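Exocyst complex component EXO70 (PDB 2B1E) acts in the secretory pathway as a subunit of the exocyst, the complex that tethers secretory vesicles to sites of exocytosis, and contributes to exocyst assembly. Local coordinates at residues Glu248-Glu251 against Ser252-Val256. Residues are numbered along the deposited sequence; the frame is centred on the assembly and turned at random.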
# COMPACT_ATOMS: atom_id res chain seq x y z
N GLU A 248 0.43 -3.25 -4.89
CA GLU A 248 0.62 -4.60 -5.41
C GLU A 248 2.09 -4.88 -5.72
O GLU A 248 2.53 -6.03 -5.70
CB GLU A 248 -0.22 -4.81 -6.67
CG GLU A 248 -1.71 -4.66 -6.45
CD GLU A 248 -2.52 -4.91 -7.70
OE1 GLU A 248 -3.71 -4.52 -7.73
OE2 GLU A 248 -1.98 -5.51 -8.65
N LEU A 249 2.84 -3.82 -6.02
CA LEU A 249 4.26 -3.97 -6.30
C LEU A 249 4.99 -4.23 -4.99
O LEU A 249 5.91 -5.05 -4.93
CB LEU A 249 4.81 -2.71 -6.98
CG LEU A 249 4.36 -2.47 -8.42
CD1 LEU A 249 4.90 -1.13 -8.91
CD2 LEU A 249 4.85 -3.61 -9.32
N VAL A 250 4.58 -3.53 -3.94
CA VAL A 250 5.20 -3.71 -2.63
C VAL A 250 5.03 -5.17 -2.23
O VAL A 250 5.95 -5.79 -1.69
CB VAL A 250 4.53 -2.81 -1.56
CG1 VAL A 250 5.01 -3.20 -0.17
CG2 VAL A 250 4.87 -1.34 -1.84
N GLU A 251 3.85 -5.72 -2.49
CA GLU A 251 3.55 -7.11 -2.16
C GLU A 251 4.44 -8.06 -2.97
O GLU A 251 4.86 -9.10 -2.48
CB GLU A 251 2.08 -7.40 -2.47
CG GLU A 251 1.70 -8.86 -2.31
CD GLU A 251 0.32 -9.17 -2.87
OE1 GLU A 251 -0.02 -10.38 -2.95
OE2 GLU A 251 -0.42 -8.22 -3.22
N SER A 252 4.70 -7.69 -4.22
CA SER A 252 5.53 -8.49 -5.10
C SER A 252 6.95 -8.59 -4.56
O SER A 252 7.44 -9.69 -4.28
CB SER A 252 5.56 -7.87 -6.50
OG SER A 252 6.31 -8.67 -7.39
N ILE A 253 7.61 -7.44 -4.40
CA ILE A 253 8.98 -7.42 -3.90
C ILE A 253 9.10 -8.08 -2.52
O ILE A 253 10.12 -8.68 -2.19
CB ILE A 253 9.54 -5.98 -3.84
CG1 ILE A 253 11.05 -6.01 -3.58
CG2 ILE A 253 8.85 -5.18 -2.75
CD1 ILE A 253 11.86 -6.62 -4.70
N ASN A 254 8.05 -7.96 -1.70
CA ASN A 254 8.07 -8.58 -0.38
C ASN A 254 8.09 -10.10 -0.52
O ASN A 254 8.89 -10.78 0.12
CB ASN A 254 6.85 -8.16 0.45
CG ASN A 254 6.97 -6.75 0.99
OD1 ASN A 254 7.95 -6.05 0.74
ND2 ASN A 254 5.96 -6.32 1.74
N ASP A 255 7.21 -10.63 -1.36
CA ASP A 255 7.15 -12.07 -1.58
C ASP A 255 8.47 -12.62 -2.12
O ASP A 255 8.92 -13.70 -1.72
CB ASP A 255 6.01 -12.43 -2.54
CG ASP A 255 4.64 -12.29 -1.90
OD1 ASP A 255 4.57 -12.19 -0.65
OD2 ASP A 255 3.63 -12.29 -2.64
N VAL A 256 9.10 -11.89 -3.03
CA VAL A 256 10.36 -12.33 -3.61
C VAL A 256 11.46 -12.30 -2.55
O VAL A 256 12.22 -13.26 -2.41
CB VAL A 256 10.78 -11.46 -4.82
CG1 VAL A 256 12.19 -11.82 -5.27
CG2 VAL A 256 9.81 -11.66 -5.96
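Glu251 and Asp255 sit one helical turn apart, side by side and pointing the same way, with their carboxylates turned almost perpendicular, the planes 87° apart. Glu251 OE1 comes within 4.1 Å of Asp255 OD2, a like-charge approach without contact that may slightly raise the proton affinity of one or both acids. Glu251 runs extended, CG anti to the backbone N (chi1 174°), which carries its CG alongside Asp255 to 3.9 Å from OD2. Beneath the pair, Asp255 N donates to Glu251 O at 3.0 Å, from a position tilted out of the carbonyl plane. An alanine in place of Asp255 would probably leave Glu251 CG and Leu188 without the side chain beside them, opening a gap on this side of the helix. The next pair round the helix is neutral: Asn254 lies beside Val250, its ND2 3.8 Å from Val250 CG1. With CG beside its own backbone N (chi1 -76°), Asn254 folds its amide back over Val250 O, whose hydrogen bond comes from Asn254 N at 3.0 Å. Ile253 N meets Leu249 O at 3.0 Å in the straightest of the four i to i+4 bonds, while Ser252 N reaches Glu248 O at 3.1 Å along a more bent path. The Ser252 hydroxyl is buried and hydrogen-bonded to Thr184 and Tyr224; Glu248 OE1 accepts from Gly176 N. These successive turns belong to helix 245-259 in the all-helical rod of Exo70. Val250 and Ile253 pack on helix 268-299, Leu249 packs on Phe228 of helix 209-233, which Ile253 touches as well, and Asp255 and Val256 rest against Leu188 and Leu187 of helix 180-201, wedging this short helix among three longer ones.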